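Local coordinates for lipoprotein (Clostridium difficile, PDB 4OTE) that probably serves as the membrane-anchored substrate-binding lipoprotein of a methionine transporter, and holds selenomethionine in the cleft between its lobes, at residues P86-V97 and L181-A191; L119-L130 and G135-P146. All coordinates share one frame; numbering follows the deposited sequence.

Contact 1: residues P86-V97 and L181-A191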
loop_
_atom_site.group_PDB
_atom_site.type_symbol
_atom_site.label_atom_id
_atom_site.label_comp_id
_atom_site.label_asym_id
_atom_site.label_seq_id
_atom_site.Cartn_x
_atom_site.Cartn_y
_atom_site.Cartn_z
ATOM N N PRO A 86 -4.413 2.587 -4.834
ATOM C CA PRO A 86 -3.626 3.386 -5.768
ATOM C C PRO A 86 -2.876 4.500 -5.055
ATOM O O PRO A 86 -3.433 5.144 -4.165
ATOM C CB PRO A 86 -4.679 3.982 -6.708
ATOM C CG PRO A 86 -5.863 3.096 -6.593
ATOM C CD PRO A 86 -5.841 2.553 -5.199
ATOM N N ALA A 87 -1.617 4.706 -5.432
ATOM C CA ALA A 87 -0.832 5.817 -4.914
ATOM C C ALA A 87 -1.531 7.123 -5.255
ATOM O O ALA A 87 -2.039 7.289 -6.359
ATOM C CB ALA A 87 0.572 5.803 -5.504
ATOM N N ILE A 88 -1.573 8.034 -4.294
ATOM C CA ILE A 88 -2.197 9.332 -4.488
ATOM C C ILE A 88 -1.157 10.420 -4.272
ATOM O O ILE A 88 -0.375 10.363 -3.319
ATOM C CB ILE A 88 -3.403 9.527 -3.543
ATOM C CG1 ILE A 88 -4.535 8.578 -3.955
ATOM C CG2 ILE A 88 -3.894 10.976 -3.584
ATOM C CD1 ILE A 88 -5.661 8.483 -2.950
ATOM N N LEU A 89 -1.138 11.390 -5.181
ATOM C CA LEU A 89 -0.258 12.543 -5.076
ATOM C C LEU A 89 -1.014 13.633 -4.321
ATOM O O LEU A 89 -2.066 14.088 -4.776
ATOM C CB LEU A 89 0.154 13.024 -6.472
ATOM C CG LEU A 89 1.190 14.154 -6.578
ATOM C CD1 LEU A 89 2.513 13.758 -5.947
ATOM C CD2 LEU A 89 1.398 14.555 -8.032
ATOM N N TYR A 90 -0.488 14.016 -3.158
ATOM C CA TYR A 90 -1.112 15.015 -2.293
ATOM C C TYR A 90 -0.369 16.340 -2.390
ATOM O O TYR A 90 0.813 16.371 -2.725
ATOM C CB TYR A 90 -1.101 14.551 -0.834
ATOM C CG TYR A 90 -1.956 13.338 -0.554
ATOM C CD1 TYR A 90 -1.445 12.057 -0.715
ATOM C CD2 TYR A 90 -3.268 13.471 -0.111
ATOM C CE1 TYR A 90 -2.216 10.940 -0.452
ATOM C CE2 TYR A 90 -4.049 12.358 0.154
ATOM C CZ TYR A 90 -3.518 11.093 -0.017
ATOM O OH TYR A 90 -4.279 9.976 0.240
ATOM N N SER A 91 -1.068 17.428 -2.082
ATOM C CA SER A 91 -0.478 18.759 -2.118
ATOM C C SER A 91 -1.287 19.735 -1.269
ATOM O O SER A 91 -2.518 19.699 -1.284
ATOM C CB SER A 91 -0.397 19.263 -3.561
ATOM O OG SER A 91 0.201 20.548 -3.634
ATOM N N TYR A 92 -0.583 20.585 -0.519
ATOM C CA TYR A 92 -1.198 21.707 0.195
ATOM C C TYR A 92 -1.078 23.019 -0.591
ATOM O O TYR A 92 -1.605 24.045 -0.164
ATOM C CB TYR A 92 -0.539 21.918 1.568
ATOM C CG TYR A 92 -0.809 20.866 2.624
ATOM C CD1 TYR A 92 -1.947 20.060 2.583
ATOM C CD2 TYR A 92 0.066 20.708 3.700
ATOM C CE1 TYR A 92 -2.187 19.112 3.562
ATOM C CE2 TYR A 92 -0.170 19.763 4.684
ATOM C CZ TYR A 92 -1.297 18.970 4.610
ATOM O OH TYR A 92 -1.537 18.031 5.585
ATOM N N LYS A 93 -0.396 22.983 -1.734
ATOM C CA LYS A 93 -0.014 24.207 -2.439
ATOM C C LYS A 93 -0.626 24.362 -3.836
ATOM O O LYS A 93 -0.790 25.483 -4.307
ATOM C CB LYS A 93 1.513 24.292 -2.499
ATOM C CG LYS A 93 2.146 24.272 -1.115
ATOM C CD LYS A 93 3.655 24.402 -1.159
ATOM C CE LYS A 93 4.244 24.278 0.237
ATOM N NZ LYS A 93 5.729 24.388 0.225
ATOM N N ILE A 94 -0.960 23.249 -4.491
ATOM C CA ILE A 94 -1.630 23.282 -5.797
ATOM C C ILE A 94 -2.791 22.293 -5.846
ATOM O O ILE A 94 -2.828 21.330 -5.079
ATOM C CB ILE A 94 -0.649 22.977 -6.949
ATOM C CG1 ILE A 94 0.008 21.604 -6.764
ATOM C CG2 ILE A 94 0.416 24.065 -7.037
ATOM C CD1 ILE A 94 0.872 21.175 -7.930
ATOM N N LYS A 95 -3.731 22.536 -6.755
ATOM C CA LYS A 95 -4.915 21.685 -6.904
ATOM C C LYS A 95 -4.877 20.804 -8.157
ATOM O O LYS A 95 -5.644 19.853 -8.262
ATOM C CB LYS A 95 -6.185 22.539 -6.919
ATOM C CG LYS A 95 -6.399 23.362 -5.656
ATOM C CD LYS A 95 -7.867 23.411 -5.246
ATOM C CE LYS A 95 -8.267 22.158 -4.478
ATOM N NZ LYS A 95 -9.730 22.088 -4.208
ATOM N N SER A 96 -3.999 21.126 -9.102
ATOM C CA SER A 96 -3.864 20.351 -10.332
ATOM C C SER A 96 -2.391 20.136 -10.651
ATOM O O SER A 96 -1.559 20.991 -10.343
ATOM C CB SER A 96 -4.538 21.087 -11.493
ATOM O OG SER A 96 -4.366 20.404 -12.727
ATOM N N VAL A 97 -2.077 19.002 -11.276
ATOM C CA VAL A 97 -0.713 18.741 -11.753
ATOM C C VAL A 97 -0.312 19.712 -12.865
ATOM O O VAL A 97 0.872 19.888 -13.131
ATOM C CB VAL A 97 -0.510 17.288 -12.254
ATOM C CG1 VAL A 97 -0.829 16.289 -11.155
ATOM C CG2 VAL A 97 -1.338 17.007 -13.503
ATOM N N LEU A 181 -4.906 13.022 6.192
ATOM C CA LEU A 181 -4.964 13.549 4.830
ATOM C C LEU A 181 -6.249 13.111 4.135
ATOM O O LEU A 181 -6.634 11.942 4.201
ATOM C CB LEU A 181 -3.753 13.093 4.014
ATOM C CG LEU A 181 -2.397 13.618 4.475
ATOM C CD1 LEU A 181 -1.287 12.977 3.663
ATOM C CD2 LEU A 181 -2.330 15.132 4.363
ATOM N N ASP A 182 -6.901 14.060 3.472
ATOM C CA ASP A 182 -8.147 13.816 2.757
ATOM C C ASP A 182 -7.866 13.915 1.262
ATOM O O ASP A 182 -7.487 14.981 0.766
ATOM C CB ASP A 182 -9.197 14.849 3.182
ATOM C CG ASP A 182 -10.541 14.640 2.506
ATOM O OD1 ASP A 182 -10.621 14.758 1.265
ATOM O OD2 ASP A 182 -11.529 14.377 3.223
ATOM N N ALA A 183 -8.053 12.808 0.549
ATOM C CA ALA A 183 -7.733 12.743 -0.876
ATOM C C ALA A 183 -8.686 13.592 -1.712
ATOM O O ALA A 183 -8.283 14.168 -2.721
ATOM C CB ALA A 183 -7.744 11.303 -1.360
ATOM N N LYS A 184 -9.947 13.663 -1.290
ATOM C CA LYS A 184 -10.938 14.501 -1.959
ATOM C C LYS A 184 -10.512 15.964 -1.910
ATOM O O LYS A 184 -10.602 16.679 -2.902
ATOM C CB LYS A 184 -12.316 14.332 -1.307
ATOM N N LYS A 185 -10.021 16.391 -0.753
ATOM C CA LYS A 185 -9.607 17.775 -0.541
ATOM C C LYS A 185 -8.231 18.077 -1.144
ATOM O O LYS A 185 -8.073 19.066 -1.856
ATOM C CB LYS A 185 -9.600 18.080 0.959
ATOM C CG LYS A 185 -9.254 19.515 1.323
ATOM C CD LYS A 185 -9.079 19.663 2.825
ATOM C CE LYS A 185 -8.378 20.963 3.182
ATOM N NZ LYS A 185 -7.900 20.949 4.592
ATOM N N ASN A 186 -7.250 17.218 -0.872
ATOM C CA ASN A 186 -5.842 17.526 -1.157
ATOM C C ASN A 186 -5.119 16.625 -2.162
ATOM O O ASN A 186 -3.931 16.816 -2.419
ATOM C CB ASN A 186 -5.068 17.555 0.163
ATOM C CG ASN A 186 -5.326 18.822 0.946
ATOM O OD1 ASN A 186 -6.111 18.835 1.892
ATOM N ND2 ASN A 186 -4.695 19.909 0.525
ATOM N N GLY A 187 -5.826 15.654 -2.732
ATOM C CA GLY A 187 -5.250 14.791 -3.753
ATOM C C GLY A 187 -5.352 15.455 -5.110
ATOM O O GLY A 187 -6.392 16.015 -5.446
ATOM N N ILE A 188 -4.272 15.409 -5.887
ATOM C CA ILE A 188 -4.262 16.000 -7.229
ATOM C C ILE A 188 -4.076 14.962 -8.342
ATOM O O ILE A 188 -4.192 15.281 -9.517
ATOM C CB ILE A 188 -3.190 17.111 -7.354
ATOM C CG1 ILE A 188 -1.771 16.544 -7.257
ATOM C CG2 ILE A 188 -3.401 18.173 -6.282
ATOM C CD1 ILE A 188 -0.692 17.583 -7.495
ATOM N N TYR A 189 -3.789 13.722 -7.969
ATOM C CA TYR A 189 -3.613 12.649 -8.935
ATOM C C TYR A 189 -3.710 11.318 -8.214
ATOM O O TYR A 189 -3.128 11.144 -7.141
ATOM C CB TYR A 189 -2.258 12.767 -9.645
ATOM C CG TYR A 189 -1.864 11.530 -10.423
ATOM C CD1 TYR A 189 -2.367 11.298 -11.700
ATOM C CD2 TYR A 189 -0.998 10.589 -9.876
ATOM C CE1 TYR A 189 -2.013 10.166 -12.414
ATOM C CE2 TYR A 189 -0.642 9.451 -10.581
ATOM C CZ TYR A 189 -1.148 9.246 -11.850
ATOM O OH TYR A 189 -0.791 8.114 -12.545
ATOM N N THR A 190 -4.465 10.396 -8.803
ATOM C CA THR A 190 -4.560 9.031 -8.314
ATOM C C THR A 190 -4.027 8.109 -9.399
ATOM O O THR A 190 -4.333 8.295 -10.579
ATOM C CB THR A 190 -6.016 8.659 -7.990
ATOM O OG1 THR A 190 -6.583 9.658 -7.135
ATOM C CG2 THR A 190 -6.094 7.302 -7.296
ATOM N N ALA A 191 -3.228 7.124 -9.000
ATOM C CA ALA A 191 -2.609 6.202 -9.954
ATOM C C ALA A 191 -3.646 5.256 -10.552
ATOM O O ALA A 191 -4.689 5.012 -9.943
ATOM C CB ALA A 191 -1.495 5.411 -9.282
HETATM O O HOH W 1 -6.268 9.676 2.137
HETATM O O HOH W 2 -4.284 17.228 -11.351
#
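Strands 88-90 and 187-190 run antiparallel, their axes 4.7 Å apart at the closest point, and backbone bonds join them along their length. Leu89 N donates to Tyr189 O, and Ile188 N to Leu89 O; Ala191 N to Ala87 O and Ser91 N to Asn186 O add two further backbone bonds. Ile88 with Thr190 and Tyr90 with Gly187 form non-hydrogen-bonded pairs.

One side-chain bond continues this pattern: Asn186 ND2 gives a fairly straight bond to Ser91 O (2.8 Å), the acceptor lying close to the amide plane. The same amide meets the edge of the Tyr92 ring, the two planes 78° apart. Ser91 OG accepts from Lys93 N and Ile94 N of its own segment, an ST motif, and also bonds to Thr167 O.

Apolar packing falls on both faces of the sheet. The Tyr90 ring is sandwiched: Leu181 CD1 sits over its centre in a CH-pi contact, 4.3 Å from the centroid, while Ile88 CG2 covers the opposite face nearer the rim. Ile88 CD1 reaches on to Ala183 CB (3.8 Å). Ile188 fills the other region; with CG1 between the backbone N and carbonyl carbon (chi1 67°), its CD1 lands among Leu89 CD2 (3.7 Å), Ile94 CD1 and Val97 CG1, while CG2 rests on the carbonyl oxygens of Ile94 and Lys95.

Two waters bridge the segments, one between Tyr90 OH and Leu181 O, the other taking Val97 N (2.8 Å) and donating to Ile188 O. Asp182 N-caps the short helix 183-186 through OD1 to Lys185 N. This helix leads directly into 187-190, an outermost strand of the five-stranded mixed sheet in one lobe of a periplasmic-binding-protein fold, paired here with 88-90.

Contact 2: residues L119-L130 and G135-P146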
loop_
_atom_site.group_PDB
_atom_site.type_symbol
_atom_site.label_atom_id
_atom_site.label_comp_id
_atom_site.label_asym_id
_atom_site.label_seq_id
_atom_site.Cartn_x
_atom_site.Cartn_y
_atom_site.Cartn_z
ATOM N N LEU A 119 7.930 7.682 -10.439
ATOM C CA LEU A 119 8.498 8.426 -11.562
ATOM C C LEU A 119 7.796 8.071 -12.866
ATOM O O LEU A 119 7.573 8.944 -13.705
ATOM C CB LEU A 119 10.002 8.175 -11.687
ATOM C CG LEU A 119 10.872 8.739 -10.559
ATOM C CD1 LEU A 119 12.296 8.219 -10.689
ATOM C CD2 LEU A 119 10.853 10.261 -10.543
ATOM N N ARG A 120 7.438 6.797 -13.029
ATOM C CA ARG A 120 6.704 6.357 -14.216
ATOM C C ARG A 120 5.270 6.887 -14.247
ATOM O O ARG A 120 4.729 7.129 -15.329
ATOM C CB ARG A 120 6.717 4.832 -14.346
ATOM C CG ARG A 120 8.102 4.267 -14.635
ATOM C CD ARG A 120 8.118 3.363 -15.860
ATOM N NE ARG A 120 9.479 2.976 -16.246
ATOM C CZ ARG A 120 10.179 3.492 -17.261
ATOM N NH1 ARG A 120 9.678 4.447 -18.041
ATOM N NH2 ARG A 120 11.406 3.042 -17.501
ATOM N N TYR A 121 4.653 7.068 -13.079
ATOM C CA TYR A 121 3.345 7.722 -13.022
ATOM C C TYR A 121 3.476 9.151 -13.548
ATOM O O TYR A 121 2.688 9.582 -14.389
ATOM C CB TYR A 121 2.765 7.745 -11.600
ATOM C CG TYR A 121 2.381 6.396 -11.010
ATOM C CD1 TYR A 121 1.789 5.399 -11.789
ATOM C CD2 TYR A 121 2.573 6.136 -9.655
ATOM C CE1 TYR A 121 1.434 4.177 -11.241
ATOM C CE2 TYR A 121 2.220 4.919 -9.098
ATOM C CZ TYR A 121 1.648 3.940 -9.893
ATOM O OH TYR A 121 1.293 2.726 -9.331
ATOM N N LEU A 122 4.486 9.870 -13.065
ATOM C CA LEU A 122 4.737 11.243 -13.505
ATOM C C LEU A 122 5.052 11.326 -15.005
ATOM O O LEU A 122 4.690 12.307 -15.663
ATOM C CB LEU A 122 5.864 11.879 -12.686
ATOM C CG LEU A 122 5.558 12.098 -11.200
ATOM C CD1 LEU A 122 6.797 12.584 -10.463
ATOM C CD2 LEU A 122 4.407 13.075 -11.005
ATOM N N GLU A 123 5.716 10.300 -15.538
ATOM C CA GLU A 123 5.943 10.192 -16.978
ATOM C C GLU A 123 4.626 10.047 -17.734
ATOM O O GLU A 123 4.403 10.725 -18.738
ATOM C CB GLU A 123 6.854 9.001 -17.298
ATOM C CG GLU A 123 7.095 8.775 -18.786
ATOM C CD GLU A 123 8.128 7.698 -19.054
ATOM O OE1 GLU A 123 8.070 6.640 -18.392
ATOM O OE2 GLU A 123 8.994 7.907 -19.933
ATOM N N SER A 124 3.752 9.172 -17.244
ATOM C CA SER A 124 2.491 8.877 -17.934
ATOM C C SER A 124 1.547 10.082 -18.010
ATOM O O SER A 124 0.654 10.107 -18.855
ATOM C CB SER A 124 1.780 7.689 -17.278
ATOM O OG SER A 124 1.195 8.054 -16.043
ATOM N N ILE A 125 1.742 11.069 -17.135
ATOM C CA ILE A 125 0.991 12.330 -17.206
ATOM C C ILE A 125 1.780 13.458 -17.891
ATOM O O ILE A 125 1.397 14.624 -17.808
ATOM C CB ILE A 125 0.494 12.790 -15.814
ATOM C CG1 ILE A 125 1.662 13.116 -14.878
ATOM C CG2 ILE A 125 -0.406 11.726 -15.204
ATOM C CD1 ILE A 125 1.231 13.643 -13.527
ATOM N N GLY A 126 2.878 13.106 -18.557
ATOM C CA GLY A 126 3.624 14.043 -19.395
ATOM C C GLY A 126 4.555 15.001 -18.676
ATOM O O GLY A 126 5.065 15.936 -19.292
ATOM N N LEU A 127 4.799 14.774 -17.388
ATOM C CA LEU A 127 5.659 15.669 -16.600
ATOM C C LEU A 127 7.155 15.455 -16.833
ATOM O O LEU A 127 7.947 16.358 -16.580
ATOM C CB LEU A 127 5.339 15.556 -15.104
ATOM C CG LEU A 127 4.611 16.761 -14.500
ATOM C CD1 LEU A 127 3.360 16.328 -13.755
ATOM C CD2 LEU A 127 5.542 17.553 -13.591
ATOM N N LEU A 128 7.537 14.270 -17.303
ATOM C CA LEU A 128 8.939 13.969 -17.604
ATOM C C LEU A 128 9.058 12.739 -18.506
ATOM O O LEU A 128 8.065 12.076 -18.785
ATOM C CB LEU A 128 9.739 13.777 -16.306
ATOM C CG LEU A 128 9.144 12.883 -15.212
ATOM C CD1 LEU A 128 9.180 11.414 -15.607
ATOM C CD2 LEU A 128 9.880 13.087 -13.894
ATOM N N THR A 129 10.271 12.449 -18.971
ATOM C CA THR A 129 10.518 11.264 -19.793
ATOM C C THR A 129 11.649 10.423 -19.209
ATOM O O THR A 129 12.610 10.956 -18.649
ATOM C CB THR A 129 10.859 11.635 -21.253
ATOM O OG1 THR A 129 12.069 12.398 -21.294
ATOM C CG2 THR A 129 9.727 12.433 -21.884
ATOM N N LEU A 130 11.521 9.106 -19.351
ATOM C CA LEU A 130 12.484 8.145 -18.813
ATOM C C LEU A 130 12.957 7.210 -19.926
ATOM O O LEU A 130 12.336 7.154 -20.988
ATOM C CB LEU A 130 11.826 7.332 -17.696
ATOM C CG LEU A 130 11.422 8.119 -16.444
ATOM C CD1 LEU A 130 10.303 7.413 -15.690
ATOM C CD2 LEU A 130 12.629 8.345 -15.545
ATOM N N GLY A 135 13.018 -1.832 -16.297
ATOM C CA GLY A 135 13.939 -1.827 -15.161
ATOM C C GLY A 135 13.676 -0.645 -14.247
ATOM O O GLY A 135 13.021 0.318 -14.644
ATOM N N LEU A 136 14.193 -0.716 -13.022
ATOM C CA LEU A 136 13.985 0.343 -12.034
ATOM C C LEU A 136 14.646 1.651 -12.462
ATOM O O LEU A 136 15.805 1.662 -12.884
ATOM C CB LEU A 136 14.525 -0.074 -10.661
ATOM C CG LEU A 136 13.804 -1.222 -9.950
ATOM C CD1 LEU A 136 14.496 -1.533 -8.632
ATOM C CD2 LEU A 136 12.336 -0.898 -9.718
ATOM N N VAL A 137 13.895 2.746 -12.352
ATOM C CA VAL A 137 14.406 4.077 -12.669
ATOM C C VAL A 137 14.516 4.927 -11.409
ATOM O O VAL A 137 13.802 4.703 -10.429
ATOM C CB VAL A 137 13.535 4.804 -13.721
ATOM C CG1 VAL A 137 13.572 4.055 -15.046
ATOM C CG2 VAL A 137 12.098 4.982 -13.243
ATOM N N SER A 138 15.423 5.899 -11.452
ATOM C CA SER A 138 15.628 6.845 -10.361
ATOM C C SER A 138 15.685 8.262 -10.950
ATOM O O SER A 138 15.758 8.414 -12.172
ATOM C CB SER A 138 16.930 6.510 -9.625
ATOM O OG SER A 138 18.066 6.821 -10.418
ATOM N N PRO A 139 15.643 9.301 -10.091
ATOM C CA PRO A 139 15.732 10.686 -10.582
ATOM C C PRO A 139 16.982 10.985 -11.433
ATOM O O PRO A 139 16.965 11.913 -12.243
ATOM C CB PRO A 139 15.751 11.514 -9.292
ATOM C CG PRO A 139 15.054 10.667 -8.287
ATOM C CD PRO A 139 15.398 9.250 -8.636
ATOM N N LYS A 140 18.047 10.206 -11.240
ATOM C CA LYS A 140 19.245 10.292 -12.076
ATOM C C LYS A 140 18.974 9.936 -13.545
ATOM O O LYS A 140 19.690 10.389 -14.437
ATOM C CB LYS A 140 20.341 9.373 -11.525
ATOM N N ASP A 141 17.935 9.137 -13.788
ATOM C CA ASP A 141 17.640 8.611 -15.125
ATOM C C ASP A 141 16.636 9.451 -15.919
ATOM O O ASP A 141 16.238 9.065 -17.016
ATOM C CB ASP A 141 17.115 7.179 -15.006
ATOM C CG ASP A 141 18.009 6.300 -14.155
ATOM O OD1 ASP A 141 19.246 6.371 -14.327
ATOM O OD2 ASP A 141 17.479 5.545 -13.310
ATOM N N ILE A 142 16.228 10.595 -15.375
ATOM C CA ILE A 142 15.263 11.459 -16.054
ATOM C C ILE A 142 15.898 12.084 -17.293
ATOM O O ILE A 142 16.892 12.803 -17.191
ATOM C CB ILE A 142 14.730 12.566 -15.117
ATOM C CG1 ILE A 142 13.861 11.944 -14.014
ATOM C CG2 ILE A 142 13.930 13.601 -15.901
ATOM C CD1 ILE A 142 13.559 12.876 -12.862
ATOM N N ILE A 143 15.319 11.804 -18.459
ATOM C CA ILE A 143 15.821 12.346 -19.720
ATOM C C ILE A 143 15.360 13.796 -19.869
ATOM O O ILE A 143 16.181 14.710 -19.821
ATOM C CB ILE A 143 15.381 11.485 -20.927
ATOM C CG1 ILE A 143 15.983 10.079 -20.806
ATOM C CG2 ILE A 143 15.809 12.131 -22.241
ATOM C CD1 ILE A 143 15.492 9.097 -21.849
ATOM N N GLU A 144 14.056 14.003 -20.038
ATOM C CA GLU A 144 13.497 15.352 -20.125
ATOM C C GLU A 144 12.711 15.700 -18.866
ATOM O O GLU A 144 12.014 14.856 -18.302
ATOM C CB GLU A 144 12.605 15.496 -21.357
ATOM C CG GLU A 144 13.317 15.183 -22.663
ATOM C CD GLU A 144 12.507 15.575 -23.884
ATOM O OE1 GLU A 144 11.269 15.414 -23.861
ATOM O OE2 GLU A 144 13.116 16.040 -24.873
ATOM N N ASN A 145 12.833 16.954 -18.440
ATOM C CA ASN A 145 12.202 17.445 -17.221
ATOM C C ASN A 145 11.793 18.910 -17.426
ATOM O O ASN A 145 12.355 19.808 -16.799
ATOM C CB ASN A 145 13.171 17.297 -16.040
ATOM C CG ASN A 145 12.517 17.570 -14.693
ATOM O OD1 ASN A 145 11.364 18.001 -14.614
ATOM N ND2 ASN A 145 13.263 17.330 -13.622
ATOM N N PRO A 146 10.804 19.150 -18.307
ATOM C CA PRO A 146 10.436 20.510 -18.725
ATOM C C PRO A 146 10.321 21.512 -17.580
ATOM O O PRO A 146 10.884 22.603 -17.659
ATOM C CB PRO A 146 9.066 20.323 -19.403
ATOM C CG PRO A 146 8.627 18.934 -19.077
ATOM C CD PRO A 146 9.886 18.150 -18.880
#
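The guanidinium of Arg120 approaches Val137, NH2 coming to 3.4 Å from CG1, with the two side chains crossing at about a right angle. Gly135 O lies farther off, at the edge of the guanidinium and near its plane. NH1 forms a salt bridge with Glu123 OE1, though the hydrogen bond within it is weak, and NH2 donates to Pro131 O. The carboxylate of Glu123 is shared: Leu130 N reaches OE2 (2.9 Å) from above the plane. In Asp141, OD2 takes both Ser138 N and Ser138 OG from the same face of its carboxylate.

Thr129 carries the polar link between the segments. Its N donates to Glu144 O, its carbonyl accepts from Ile143 N, and its OG1 accepts from Glu144 N (2.8 Å). Placing OG1 between the backbone N and the carbonyl carbon (chi1 63°) turns the hydroxyl to that amide, and it also lies against CB and CG of Glu144.

Beside these bonds runs an apolar strip. Leu119 CD1 presses on the Ser138-Pro139 peptide, 3.4 Å from Ser138 C, and touches Pro139 CD. Val137 CG2 meets Leu130 CD1 at 3.9 Å and also faces Leu119 CB. Leu128 CD2 abuts Ile142 CD1 (3.8 Å), the side chains crossing perpendicularly. Farther along, Pro146 CD packs on Leu127 O (3.5 Å). Phe151 of strand 150-154 adjoins both Leu119 and Ile142.

Helix 112-124 ends in a Schellman motif with Gly126 at C-prime, after which the chain turns back to meet residues 142-146. The contact thus combines apolar burial with three hydrogen bonds centred on one threonine; Glu123 accepts from Leu130 N, tying the chain after the helix back to it, and its charge is probably partly balanced by Arg120.

The centres of contacts 1 and 2 lie 19 Å apart in the same lobe. Along the chain, residues 119-146 of contact 2 fall wholly within the span between 86-97 and 181-191. The shared framework is the five-stranded sheet: contact 1 pairs 88-90 with the outermost strand 187-190, whereas the loop of contact 2 runs on toward 150-154, the outermost strand at the other side. Helix 112-124 and the residue after it connect them directly, Tyr121 CZ packing against Ala191 CB at 3.5 Å and Ile125 CG2 against Tyr189 CE1. Both contacts are packing within the lobe, away from the selenomethionine pocket, with helix 112-124 lying against edge strand 187-190.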